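PDB 3TEV: glycosyl hyrolase, family 3 from Deinococcus radiodurans, which probably hydrolyses O-glycosidic bonds in carbohydrate substrates with a TIM-barrel-like domain. Local coordinates for residues K199-A202 / E203-G207; E308-P311 / E312-A316; L248-E252 / W253-G257; A231-A234 / E235-A238. All coordinates share one frame; numbering follows the deposited sequence.

How the contacts relate
All four contacts are local turns and helix ends within the family 3 N-terminal domain, whose core is an eight-stranded parallel sheet, as in the TIM-barrel fold. Along the chain they come in the order 1, 4, 3, 2. Contact 1 starts the helix 201-206, contact 4 is a turn between strand 228-229 and helix 242-252, and contact 3 carries that helix into strand 258-261. These three touch: Ala-231 and Leu-232 of contact 4 pack on contact 1, and Arg-201 of contact 1 reaches Glu-252 and Leu-248 of contact 3. Contact 2, joining helices 296-309 and 314-330, touches none of them: its nearest atoms are about 9 Å from those of contact 3.

Contact 1: residues K199-A202 / E203-G207; sequences KSRA and ELDAG
With chi1 at 69°, Ser-200 holds OG between its backbone N and its carbonyl carbon, while Glu-203, its CG beside the backbone N and the chain extended beyond CG, swings its carboxylate back to meet it. The two make a capping box at the start of helix 201-206, with Ser-200 as N-cap. Glu-203 N donates to Ser-200 OG over 3.3 Å, and in return Glu-203 OE1 accepts from Ser-200 N at 2.9 Å. The same OE1 takes a second bond from Ser-200 OG, at 3.1 Å. Both donors come to the anti side of the carboxylate, so two bonds hold its rotation and the first turn of the helix is closed by side chains as well as backbone.

Next along, Arg-201 bends at chi2 and brings its NE to Asp-205, one turn further on. The salt bridge from Arg-201 NE to Asp-205 OD1 measures 3.0 Å and is nearly straight, 171° at the hydrogen. OD1 lies in the guanidinium plane; NE stands well out of the carboxylate plane, and the two planes are 71° apart. Arg-201 also leans on Leu-209 and Leu-232 and makes a weak, long ion pair with Glu-252. A leucine in place of Arg-201 would probably leave the Asp-205 carboxylate without its charged mate and free to turn.

Lys-199 sends its extended chain away to salt bridges with Glu-208 and Asp-185. Its CB stays behind, 4.2 Å from Leu-204 CD2.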
ATOM      1  N   LYS A 199      19.224   8.603 -10.752  1.00 53.39           N
ATOM      2  CA  LYS A 199      18.826   9.063 -12.096  1.00 53.47           C
ATOM      3  C   LYS A 199      18.277  10.479 -12.075  1.00 53.07           C
ATOM      4  O   LYS A 199      17.685  10.912 -11.080  1.00 52.85           O
ATOM      5  CB  LYS A 199      17.731   8.147 -12.657  1.00 53.63           C
ATOM      6  CG  LYS A 199      18.174   6.712 -12.870  1.00 55.19           C
ATOM      7  CD  LYS A 199      17.028   5.839 -13.346  1.00 56.09           C
ATOM      8  CE  LYS A 199      17.514   4.415 -13.537  1.00 57.60           C
ATOM      9  NZ  LYS A 199      16.423   3.512 -13.996  1.00 58.62           N
ATOM     10  N   SER A 200      18.440  11.179 -13.192  1.00 53.07           N
ATOM     11  CA  SER A 200      17.871  12.510 -13.377  1.00 53.04           C
ATOM     12  C   SER A 200      16.347  12.476 -13.455  1.00 52.34           C
ATOM     13  O   SER A 200      15.735  11.419 -13.689  1.00 52.09           O
ATOM     14  CB  SER A 200      18.418  13.135 -14.662  1.00 53.41           C
ATOM     15  OG  SER A 200      17.901  12.444 -15.794  1.00 54.73           O
ATOM     16  N   ARG A 201      15.747  13.649 -13.282  1.00 52.01           N
ATOM     17  CA  ARG A 201      14.301  13.812 -13.390  1.00 51.82           C
ATOM     18  C   ARG A 201      13.769  13.342 -14.746  1.00 52.10           C
ATOM     19  O   ARG A 201      12.802  12.584 -14.795  1.00 51.55           O
ATOM     20  CB  ARG A 201      13.881  15.267 -13.116  1.00 51.61           C
ATOM     21  CG  ARG A 201      12.368  15.519 -13.202  1.00 50.43           C
ATOM     22  CD  ARG A 201      11.597  14.534 -12.302  1.00 49.59           C
ATOM     23  NE  ARG A 201      10.153  14.668 -12.455  1.00 48.70           N
ATOM     24  CZ  ARG A 201       9.403  15.489 -11.727  1.00 48.43           C
ATOM     25  NH1 ARG A 201       9.957  16.248 -10.783  1.00 48.06           N
ATOM     26  NH2 ARG A 201       8.099  15.546 -11.939  1.00 48.03           N
ATOM     27  N   ALA A 202      14.402  13.791 -15.831  1.00 52.90           N
ATOM     28  CA  ALA A 202      13.986  13.403 -17.184  1.00 53.90           C
ATOM     29  C   ALA A 202      14.005  11.877 -17.356  1.00 54.11           C
ATOM     30  O   ALA A 202      13.091  11.302 -17.938  1.00 54.53           O
ATOM     31  CB  ALA A 202      14.861  14.095 -18.254  1.00 53.85           C
ATOM     32  N   GLU A 203      15.038  11.228 -16.826  1.00 54.08           N
ATOM     33  CA  GLU A 203      15.091   9.766 -16.792  1.00 53.98           C
ATOM     34  C   GLU A 203      13.933   9.183 -15.977  1.00 52.35           C
ATOM     35  O   GLU A 203      13.311   8.211 -16.395  1.00 52.24           O
ATOM     36  CB  GLU A 203      16.435   9.274 -16.244  1.00 54.94           C
ATOM     37  CG  GLU A 203      17.653   9.538 -17.154  1.00 59.46           C
ATOM     38  CD  GLU A 203      18.981   9.119 -16.495  1.00 65.43           C
ATOM     39  OE1 GLU A 203      19.471   9.804 -15.550  1.00 66.12           O
ATOM     40  OE2 GLU A 203      19.539   8.087 -16.931  1.00 69.06           O
ATOM     41  N   LEU A 204      13.639   9.781 -14.827  1.00 50.57           N
ATOM     42  CA  LEU A 204      12.532   9.319 -13.993  1.00 48.92           C
ATOM     43  C   LEU A 204      11.194   9.424 -14.702  1.00 48.77           C
ATOM     44  O   LEU A 204      10.404   8.479 -14.680  1.00 48.29           O
ATOM     45  CB  LEU A 204      12.494  10.066 -12.654  1.00 48.48           C
ATOM     46  CG  LEU A 204      13.668   9.808 -11.697  1.00 46.97           C
ATOM     47  CD1 LEU A 204      13.589  10.679 -10.438  1.00 45.56           C
ATOM     48  CD2 LEU A 204      13.762   8.341 -11.338  1.00 44.91           C
ATOM     49  N   ASP A 205      10.967  10.570 -15.349  1.00 49.26           N
ATOM     50  CA  ASP A 205       9.770  10.837 -16.150  1.00 49.84           C
ATOM     51  C   ASP A 205       9.527   9.805 -17.252  1.00 50.04           C
ATOM     52  O   ASP A 205       8.392   9.424 -17.504  1.00 50.19           O
ATOM     53  CB  ASP A 205       9.871  12.235 -16.794  1.00 50.15           C
ATOM     54  CG  ASP A 205       9.626  13.359 -15.795  1.00 50.93           C
ATOM     55  OD1 ASP A 205       9.026  13.096 -14.728  1.00 51.83           O
ATOM     56  OD2 ASP A 205      10.039  14.506 -16.070  1.00 52.81           O
ATOM     57  N   ALA A 206      10.600   9.374 -17.911  1.00 50.00           N
ATOM     58  CA  ALA A 206      10.501   8.408 -19.005  1.00 50.09           C
ATOM     59  C   ALA A 206      10.417   6.950 -18.503  1.00 49.58           C
ATOM     60  O   ALA A 206       9.933   6.068 -19.224  1.00 49.79           O
ATOM     61  CB  ALA A 206      11.681   8.581 -19.975  1.00 49.48           C
ATOM     62  N   GLY A 207      10.905   6.710 -17.281  1.00 48.26           N
ATOM     63  CA  GLY A 207      10.977   5.371 -16.714  1.00 46.64           C
ATOM     64  C   GLY A 207      10.096   5.222 -15.482  1.00 45.85           C
ATOM     65  O   GLY A 207       8.873   5.131 -15.600  1.00 45.59           O
TER

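Contact 2: residues E308-P311 / E312-A316; sequences EYVP and ENQAA
Tyr-309 and Asn-313 cross at about a right angle, yet their flat groups are only 27° from parallel, and the amide lies obliquely by Tyr-309 CD1 and CE1. Asn-313 ND2 comes within 3.3 Å of Tyr-309 CD1, and Asn-313 CG sits 3.5 Å from Tyr-309 CE1. What fixes the amide there is a bond to the backbone of the same tyrosine: Asn-313 ND2 donates to Tyr-309 O over 2.8 Å, almost perfectly straight at 178°. The oxygen lies in the amide plane, whereas the N-H arrives tilted from the carbonyl plane. Asn-313 has its CG anti to the carbonyl carbon (chi1 -67°), which turns the amide back toward the preceding helix. Glu-312 N adds a weak bond to the same carbonyl.

Val-310 and Gln-314 meet obliquely on another part of the turn. Gln-314, bent at chi2, folds its amide back until NE2 is 3.2 Å from Val-310 CG1, while its OE1 makes a weak hydrogen bond to Val-16 N. The backbone bond from Asn-313 N to Val-310 O, 3.0 Å, tightens the turn, and a water joins Pro-311 O to Gln-314 N.

On the helix side, the Tyr-309 ring is buried against Val-280, Leu-283 and Arg-284 of helix 275-285 and against Val-317 and Lys-320 of the following helix. This is a short connection between two consecutive helices: helix 296-309 hands over to helix 314-330 with Asn-313 at the N-cap position, its side chain bonded back to the earlier helix instead of capping the new one.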
ATOM      1  N   GLU A 308      -0.293  11.516  19.745  1.00 42.32           N
ATOM      2  CA  GLU A 308       0.186  12.874  20.063  1.00 44.08           C
ATOM      3  C   GLU A 308       0.076  13.823  18.870  1.00 42.85           C
ATOM      4  O   GLU A 308      -0.090  15.030  19.043  1.00 43.61           O
ATOM      5  CB  GLU A 308       1.638  12.834  20.538  1.00 45.36           C
ATOM      6  CG  GLU A 308       1.860  11.922  21.722  1.00 52.05           C
ATOM      7  CD  GLU A 308       1.058  12.364  22.942  1.00 61.31           C
ATOM      8  OE1 GLU A 308       0.902  13.598  23.162  1.00 65.60           O
ATOM      9  OE2 GLU A 308       0.568  11.475  23.681  1.00 65.26           O
ATOM     10  N   TYR A 309       0.161  13.265  17.667  1.00 40.61           N
ATOM     11  CA  TYR A 309       0.079  14.028  16.424  1.00 38.74           C
ATOM     12  C   TYR A 309      -1.362  14.433  16.083  1.00 37.69           C
ATOM     13  O   TYR A 309      -1.646  15.570  15.744  1.00 37.74           O
ATOM     14  CB  TYR A 309       0.716  13.192  15.303  1.00 38.06           C
ATOM     15  CG  TYR A 309       0.279  13.514  13.890  1.00 37.63           C
ATOM     16  CD1 TYR A 309       0.687  14.689  13.245  1.00 38.41           C
ATOM     17  CD2 TYR A 309      -0.513  12.620  13.172  1.00 34.93           C
ATOM     18  CE1 TYR A 309       0.282  14.966  11.936  1.00 37.00           C
ATOM     19  CE2 TYR A 309      -0.888  12.881  11.886  1.00 35.00           C
ATOM     20  CZ  TYR A 309      -0.501  14.053  11.273  1.00 36.10           C
ATOM     21  OH  TYR A 309      -0.918  14.292   9.979  1.00 37.00           O
ATOM     22  N   VAL A 310      -2.265  13.483  16.197  1.00 36.95           N
ATOM     23  CA  VAL A 310      -3.656  13.628  15.793  1.00 36.69           C
ATOM     24  C   VAL A 310      -4.425  14.848  16.369  1.00 37.57           C
ATOM     25  O   VAL A 310      -5.082  15.556  15.591  1.00 37.72           O
ATOM     26  CB  VAL A 310      -4.387  12.277  16.037  1.00 36.44           C
ATOM     27  CG1 VAL A 310      -5.818  12.471  16.383  1.00 35.98           C
ATOM     28  CG2 VAL A 310      -4.218  11.370  14.823  1.00 35.44           C
ATOM     29  N   PRO A 311      -4.335  15.112  17.703  1.00 38.32           N
ATOM     30  CA  PRO A 311      -5.107  16.241  18.295  1.00 39.89           C
ATOM     31  C   PRO A 311      -4.740  17.625  17.761  1.00 41.42           C
ATOM     32  O   PRO A 311      -5.577  18.518  17.752  1.00 41.64           O
ATOM     33  CB  PRO A 311      -4.763  16.186  19.802  1.00 39.34           C
ATOM     34  CG  PRO A 311      -4.231  14.805  20.039  1.00 39.31           C
ATOM     35  CD  PRO A 311      -3.557  14.394  18.728  1.00 38.01           C
ATOM     36  N   GLU A 312      -3.506  17.813  17.320  1.00 42.85           N
ATOM     37  CA  GLU A 312      -3.132  19.110  16.786  1.00 44.71           C
ATOM     38  C   GLU A 312      -3.262  19.184  15.252  1.00 44.07           C
ATOM     39  O   GLU A 312      -2.921  20.198  14.642  1.00 44.61           O
ATOM     40  CB  GLU A 312      -1.738  19.515  17.282  1.00 45.69           C
ATOM     41  CG  GLU A 312      -1.652  19.708  18.818  1.00 50.90           C
ATOM     42  CD  GLU A 312      -2.493  20.906  19.335  1.00 57.38           C
ATOM     43  OE1 GLU A 312      -2.555  21.964  18.653  1.00 62.27           O
ATOM     44  OE2 GLU A 312      -3.084  20.815  20.431  1.00 58.95           O
ATOM     45  N   ASN A 313      -3.784  18.133  14.631  1.00 42.71           N
ATOM     46  CA  ASN A 313      -3.821  18.095  13.176  1.00 42.30           C
ATOM     47  C   ASN A 313      -5.160  17.557  12.650  1.00 41.92           C
ATOM     48  O   ASN A 313      -5.214  16.836  11.630  1.00 41.57           O
ATOM     49  CB  ASN A 313      -2.621  17.280  12.652  1.00 41.62           C
ATOM     50  CG  ASN A 313      -1.275  17.970  12.927  1.00 42.95           C
ATOM     51  OD1 ASN A 313      -0.845  18.837  12.160  1.00 46.11           O
ATOM     52  ND2 ASN A 313      -0.614  17.590  14.024  1.00 39.71           N
ATOM     53  N   GLN A 314      -6.229  17.922  13.347  1.00 41.54           N
ATOM     54  CA  GLN A 314      -7.542  17.318  13.149  1.00 42.26           C
ATOM     55  C   GLN A 314      -8.108  17.447  11.732  1.00 41.81           C
ATOM     56  O   GLN A 314      -8.644  16.481  11.217  1.00 41.98           O
ATOM     57  CB  GLN A 314      -8.558  17.790  14.224  1.00 42.99           C
ATOM     58  CG  GLN A 314      -8.621  16.887  15.550  1.00 46.32           C
ATOM     59  CD  GLN A 314      -9.007  15.373  15.310  1.00 51.24           C
ATOM     60  OE1 GLN A 314      -9.963  15.049  14.572  1.00 54.89           O
ATOM     61  NE2 GLN A 314      -8.264  14.463  15.943  1.00 51.13           N
ATOM     62  N   ALA A 315      -7.997  18.611  11.101  1.00 41.33           N
ATOM     63  CA  ALA A 315      -8.537  18.785   9.756  1.00 41.52           C
ATOM     64  C   ALA A 315      -7.763  17.933   8.743  1.00 41.17           C
ATOM     65  O   ALA A 315      -8.357  17.274   7.883  1.00 41.56           O
ATOM     66  CB  ALA A 315      -8.530  20.266   9.342  1.00 41.66           C
ATOM     67  N   ALA A 316      -6.437  17.934   8.865  1.00 40.15           N
ATOM     68  CA  ALA A 316      -5.597  17.144   7.990  1.00 38.87           C
ATOM     69  C   ALA A 316      -5.910  15.650   8.138  1.00 37.90           C
ATOM     70  O   ALA A 316      -6.087  14.948   7.126  1.00 38.39           O
ATOM     71  CB  ALA A 316      -4.112  17.429   8.274  1.00 38.96           C
TER
HETATM   72  O   HOH W   1      -6.223  20.280  15.315  1.00 54.52           O

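Contact 3: residues L248-E252 / W253-G257; sequences LLREE and WGYDG
Trp-253 N bonds to Leu-248 O across a wide pi-type turn, the last of helix 242-252, at 2.9 Å. The chain then runs through a short loop into strand 258-261, an alpha-to-beta connection of the barrel-like domain. A second backbone bond, Tyr-255 N to Leu-249 O, carries it past Gly-254, whose positive phi (70°) suits a glycine; Gly-254 CA also makes a CH-O contact with Arg-250 O.

Apolar packing joins the helix end to the loop. Leu-248 CD1 lies over one face of the indole in a CH-pi contact, 3.9 Å from the centroid of the Trp-253 five-membered ring. Leu-249 CD2 spans two neighbours, touching Trp-253 CE3 and Tyr-255 CB, each at 3.8 Å. Phe-212 and Leu-216 pack on the indole from outside the turn.

The polar bonds centre on Arg-250, bent at chi2 (-70°) so that its guanidinium reaches the loop edge-on. Its NH2 forms a salt bridge with Asp-288. Its NH1 gives two nearly straight bonds in the guanidinium plane: to Tyr-255 O, met from above the carbonyl plane, and to Gly-257 O, 2.8 Å away and approached in the carbonyl plane.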
ATOM      1  N   LEU A 248       4.795  16.328  -5.385  1.00 41.24           N
ATOM      2  CA  LEU A 248       4.604  15.631  -6.640  1.00 41.45           C
ATOM      3  C   LEU A 248       3.223  14.972  -6.757  1.00 41.20           C
ATOM      4  O   LEU A 248       2.406  15.378  -7.597  1.00 41.39           O
ATOM      5  CB  LEU A 248       5.732  14.615  -6.859  1.00 41.79           C
ATOM      6  CG  LEU A 248       5.706  13.736  -8.108  1.00 42.28           C
ATOM      7  CD1 LEU A 248       5.873  14.570  -9.362  1.00 42.94           C
ATOM      8  CD2 LEU A 248       6.827  12.712  -7.994  1.00 43.14           C
ATOM      9  N   LEU A 249       2.966  13.954  -5.934  1.00 40.58           N
ATOM     10  CA  LEU A 249       1.742  13.189  -6.054  1.00 40.75           C
ATOM     11  C   LEU A 249       0.459  14.020  -5.960  1.00 41.15           C
ATOM     12  O   LEU A 249      -0.391  13.925  -6.844  1.00 41.05           O
ATOM     13  CB  LEU A 249       1.703  12.066  -5.031  1.00 40.64           C
ATOM     14  CG  LEU A 249       1.912  10.661  -5.555  1.00 41.87           C
ATOM     15  CD1 LEU A 249       1.729   9.644  -4.426  1.00 41.67           C
ATOM     16  CD2 LEU A 249       0.977  10.362  -6.723  1.00 42.37           C
ATOM     17  N   ARG A 250       0.323  14.817  -4.897  1.00 41.76           N
ATOM     18  CA  ARG A 250      -0.905  15.582  -4.645  1.00 43.11           C
ATOM     19  C   ARG A 250      -1.019  16.835  -5.473  1.00 44.56           C
ATOM     20  O   ARG A 250      -2.072  17.103  -6.025  1.00 45.38           O
ATOM     21  CB  ARG A 250      -1.032  16.008  -3.171  1.00 42.74           C
ATOM     22  CG  ARG A 250      -1.158  14.885  -2.149  1.00 41.81           C
ATOM     23  CD  ARG A 250      -2.493  14.150  -2.219  1.00 41.32           C
ATOM     24  NE  ARG A 250      -2.586  13.189  -1.115  1.00 39.29           N
ATOM     25  CZ  ARG A 250      -3.251  12.044  -1.153  1.00 36.55           C
ATOM     26  NH1 ARG A 250      -3.895  11.668  -2.250  1.00 33.74           N
ATOM     27  NH2 ARG A 250      -3.268  11.286  -0.075  1.00 36.51           N
ATOM     28  N   GLU A 251       0.052  17.617  -5.532  1.00 46.13           N
ATOM     29  CA  GLU A 251      -0.012  18.952  -6.124  1.00 47.91           C
ATOM     30  C   GLU A 251       0.293  18.971  -7.620  1.00 47.98           C
ATOM     31  O   GLU A 251      -0.501  19.475  -8.389  1.00 48.67           O
ATOM     32  CB  GLU A 251       0.877  19.945  -5.348  1.00 48.33           C
ATOM     33  CG  GLU A 251       0.445  20.078  -3.889  1.00 51.16           C
ATOM     34  CD  GLU A 251       1.272  21.074  -3.060  1.00 54.97           C
ATOM     35  OE1 GLU A 251       2.449  21.368  -3.397  1.00 56.58           O
ATOM     36  OE2 GLU A 251       0.730  21.553  -2.043  1.00 55.94           O
ATOM     37  N   GLU A 252       1.432  18.426  -8.034  1.00 47.81           N
ATOM     38  CA  GLU A 252       1.752  18.363  -9.456  1.00 48.03           C
ATOM     39  C   GLU A 252       0.788  17.459 -10.220  1.00 46.57           C
ATOM     40  O   GLU A 252       0.300  17.833 -11.278  1.00 45.99           O
ATOM     41  CB  GLU A 252       3.155  17.819  -9.665  1.00 49.08           C
ATOM     42  CG  GLU A 252       4.246  18.833  -9.760  1.00 53.44           C
ATOM     43  CD  GLU A 252       5.497  18.221 -10.379  1.00 58.50           C
ATOM     44  OE1 GLU A 252       5.434  17.829 -11.580  1.00 59.90           O
ATOM     45  OE2 GLU A 252       6.526  18.120  -9.654  1.00 60.80           O
ATOM     46  N   TRP A 253       0.530  16.266  -9.675  1.00 44.80           N
ATOM     47  CA  TRP A 253      -0.283  15.267 -10.368  1.00 43.23           C
ATOM     48  C   TRP A 253      -1.768  15.305 -10.048  1.00 42.97           C
ATOM     49  O   TRP A 253      -2.548  14.677 -10.744  1.00 43.12           O
ATOM     50  CB  TRP A 253       0.266  13.867 -10.108  1.00 42.25           C
ATOM     51  CG  TRP A 253       1.582  13.607 -10.768  1.00 40.77           C
ATOM     52  CD1 TRP A 253       2.372  14.511 -11.446  1.00 39.36           C
ATOM     53  CD2 TRP A 253       2.283  12.369 -10.798  1.00 39.14           C
ATOM     54  NE1 TRP A 253       3.508  13.901 -11.900  1.00 37.87           N
ATOM     55  CE2 TRP A 253       3.484  12.586 -11.520  1.00 38.60           C
ATOM     56  CE3 TRP A 253       2.010  11.086 -10.289  1.00 38.93           C
ATOM     57  CZ2 TRP A 253       4.409  11.575 -11.746  1.00 38.57           C
ATOM     58  CZ3 TRP A 253       2.933  10.083 -10.503  1.00 39.17           C
ATOM     59  CH2 TRP A 253       4.119  10.329 -11.239  1.00 40.39           C
ATOM     60  N   GLY A 254      -2.156  16.014  -8.990  1.00 42.81           N
ATOM     61  CA  GLY A 254      -3.572  16.095  -8.607  1.00 42.11           C
ATOM     62  C   GLY A 254      -4.141  14.799  -8.042  1.00 41.38           C
ATOM     63  O   GLY A 254      -5.354  14.624  -8.010  1.00 41.62           O
ATOM     64  N   TYR A 255      -3.283  13.884  -7.590  1.00 40.23           N
ATOM     65  CA  TYR A 255      -3.764  12.590  -7.066  1.00 39.27           C
ATOM     66  C   TYR A 255      -4.621  12.713  -5.806  1.00 39.55           C
ATOM     67  O   TYR A 255      -4.169  13.265  -4.797  1.00 40.06           O
ATOM     68  CB  TYR A 255      -2.610  11.625  -6.809  1.00 38.11           C
ATOM     69  CG  TYR A 255      -3.043  10.220  -6.404  1.00 36.29           C
ATOM     70  CD1 TYR A 255      -3.802   9.418  -7.275  1.00 34.07           C
ATOM     71  CD2 TYR A 255      -2.690   9.688  -5.160  1.00 34.19           C
ATOM     72  CE1 TYR A 255      -4.203   8.124  -6.926  1.00 32.76           C
ATOM     73  CE2 TYR A 255      -3.071   8.374  -4.788  1.00 34.11           C
ATOM     74  CZ  TYR A 255      -3.830   7.599  -5.687  1.00 34.40           C
ATOM     75  OH  TYR A 255      -4.221   6.313  -5.348  1.00 35.57           O
ATOM     76  N   ASP A 256      -5.834  12.166  -5.843  1.00 39.82           N
ATOM     77  CA  ASP A 256      -6.707  12.218  -4.660  1.00 40.63           C
ATOM     78  C   ASP A 256      -7.038  10.834  -4.075  1.00 39.55           C
ATOM     79  O   ASP A 256      -7.928  10.716  -3.235  1.00 40.27           O
ATOM     80  CB  ASP A 256      -7.992  13.031  -4.932  1.00 41.78           C
ATOM     81  CG  ASP A 256      -8.564  13.710  -3.649  1.00 45.85           C
ATOM     82  OD1 ASP A 256      -7.810  14.049  -2.687  1.00 48.30           O
ATOM     83  OD2 ASP A 256      -9.798  13.911  -3.604  1.00 50.79           O
ATOM     84  N   GLY A 257      -6.311   9.796  -4.483  1.00 37.33           N
ATOM     85  CA  GLY A 257      -6.533   8.487  -3.906  1.00 35.58           C
ATOM     86  C   GLY A 257      -5.757   8.275  -2.614  1.00 34.52           C
ATOM     87  O   GLY A 257      -5.139   9.201  -2.096  1.00 33.66           O
TER

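Contact 4: residues A231-A234 / E235-A238; sequences ALDA and EHPA
Asp-233 OD1 is gripped by two backbone N-H groups: Glu-235 N at 3.0 Å and, more weakly, His-236 N at 3.4 Å. This side-chain-to-backbone pairing is an Asx turn, set in the loop that leads from strand 228-229 to helix 242-252. Asp-233 turns its carboxylate into the bend because CG stands opposite the backbone N (chi1 -176°). The Glu-235 N-H comes to the anti side of OD1, 34° out of the carboxylate plane.

The other oxygen, OD2, is hydrogen-bonded to Ser-241 OG and also lies at the edge of the His-236 ring, close to the ring plane and 3.6 Å from His-236 CD2. Carboxylate and imidazole planes stand 83° apart. Replacing Asp-233 with an alanine would probably leave the Glu-235 and His-236 N-H groups without OD1 and Ser-241 OG without OD2, and allow the bend to shift.

Nearby, Ala-234 O accepts a bond from Arg-196; just before Asp-233, Leu-232 packs on Leu-204 and Ile-244, so the loop lies against helices 201-206 and 242-252. A water closes the turn from the backbone side, donating to Asp-233 O at 2.7 Å and to His-236 O at 2.6 Å.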
ATOM      1  N   ALA A 231      16.903  13.078  -7.422  1.00 48.05           N
ATOM      2  CA  ALA A 231      16.368  14.110  -8.303  1.00 47.77           C
ATOM      3  C   ALA A 231      15.081  14.715  -7.748  1.00 47.08           C
ATOM      4  O   ALA A 231      14.648  15.740  -8.235  1.00 47.39           O
ATOM      5  CB  ALA A 231      16.152  13.562  -9.715  1.00 47.17           C
ATOM      6  N   LEU A 232      14.506  14.097  -6.716  1.00 46.29           N
ATOM      7  CA  LEU A 232      13.226  14.517  -6.130  1.00 45.42           C
ATOM      8  C   LEU A 232      13.379  15.069  -4.719  1.00 46.47           C
ATOM      9  O   LEU A 232      12.782  16.094  -4.370  1.00 47.45           O
ATOM     10  CB  LEU A 232      12.255  13.338  -6.087  1.00 44.09           C
ATOM     11  CG  LEU A 232      11.899  12.652  -7.406  1.00 42.73           C
ATOM     12  CD1 LEU A 232      10.882  11.544  -7.195  1.00 40.30           C
ATOM     13  CD2 LEU A 232      11.379  13.670  -8.421  1.00 41.63           C
ATOM     14  N   ASP A 233      14.159  14.365  -3.904  1.00 46.96           N
ATOM     15  CA  ASP A 233      14.393  14.709  -2.505  1.00 47.48           C
ATOM     16  C   ASP A 233      15.591  13.888  -2.055  1.00 47.90           C
ATOM     17  O   ASP A 233      15.471  12.683  -1.790  1.00 47.55           O
ATOM     18  CB  ASP A 233      13.165  14.377  -1.642  1.00 47.21           C
ATOM     19  CG  ASP A 233      13.325  14.801  -0.188  1.00 47.29           C
ATOM     20  OD1 ASP A 233      14.448  15.144   0.269  1.00 49.46           O
ATOM     21  OD2 ASP A 233      12.300  14.791   0.514  1.00 46.30           O
ATOM     22  N   ALA A 234      16.740  14.549  -1.983  1.00 48.74           N
ATOM     23  CA  ALA A 234      17.994  13.867  -1.687  1.00 49.93           C
ATOM     24  C   ALA A 234      18.142  13.523  -0.199  1.00 50.70           C
ATOM     25  O   ALA A 234      19.051  12.789   0.174  1.00 50.77           O
ATOM     26  CB  ALA A 234      19.200  14.682  -2.208  1.00 49.69           C
ATOM     27  N   GLU A 235      17.216  14.013   0.629  1.00 51.57           N
ATOM     28  CA  GLU A 235      17.334  13.887   2.079  1.00 52.56           C
ATOM     29  C   GLU A 235      16.423  12.850   2.736  1.00 50.96           C
ATOM     30  O   GLU A 235      16.680  12.441   3.868  1.00 51.98           O
ATOM     31  CB  GLU A 235      17.092  15.239   2.764  1.00 53.84           C
ATOM     32  CG  GLU A 235      18.180  16.286   2.512  1.00 59.87           C
ATOM     33  CD  GLU A 235      18.051  17.478   3.460  1.00 66.49           C
ATOM     34  OE1 GLU A 235      19.090  17.914   4.027  1.00 68.24           O
ATOM     35  OE2 GLU A 235      16.898  17.956   3.648  1.00 69.40           O
ATOM     36  N   HIS A 236      15.343  12.462   2.075  1.00 48.05           N
ATOM     37  CA  HIS A 236      14.358  11.595   2.726  1.00 45.76           C
ATOM     38  C   HIS A 236      13.915  10.477   1.791  1.00 42.82           C
ATOM     39  O   HIS A 236      13.801  10.695   0.581  1.00 43.27           O
ATOM     40  CB  HIS A 236      13.131  12.403   3.171  1.00 45.73           C
ATOM     41  CG  HIS A 236      13.451  13.541   4.087  1.00 48.33           C
ATOM     42  ND1 HIS A 236      13.872  13.355   5.387  1.00 50.17           N
ATOM     43  CD2 HIS A 236      13.411  14.883   3.892  1.00 49.37           C
ATOM     44  CE1 HIS A 236      14.083  14.532   5.950  1.00 51.17           C
ATOM     45  NE2 HIS A 236      13.813  15.475   5.064  1.00 50.56           N
ATOM     46  N   PRO A 237      13.663   9.280   2.338  1.00 40.17           N
ATOM     47  CA  PRO A 237      12.988   8.266   1.506  1.00 38.31           C
ATOM     48  C   PRO A 237      11.598   8.768   1.101  1.00 37.09           C
ATOM     49  O   PRO A 237      10.992   9.584   1.826  1.00 36.55           O
ATOM     50  CB  PRO A 237      12.856   7.062   2.435  1.00 38.00           C
ATOM     51  CG  PRO A 237      12.988   7.619   3.827  1.00 38.68           C
ATOM     52  CD  PRO A 237      13.856   8.845   3.732  1.00 39.45           C
ATOM     53  N   ALA A 238      11.089   8.284  -0.029  1.00 35.97           N
ATOM     54  CA  ALA A 238       9.783   8.724  -0.541  1.00 35.07           C
ATOM     55  C   ALA A 238       8.658   8.695   0.509  1.00 34.92           C
ATOM     56  O   ALA A 238       7.849   9.639   0.605  1.00 34.07           O
ATOM     57  CB  ALA A 238       9.400   7.926  -1.745  1.00 34.78           C
TER
HETATM   58  O   HOH W   2      13.556  10.731  -2.043  1.00 37.57           O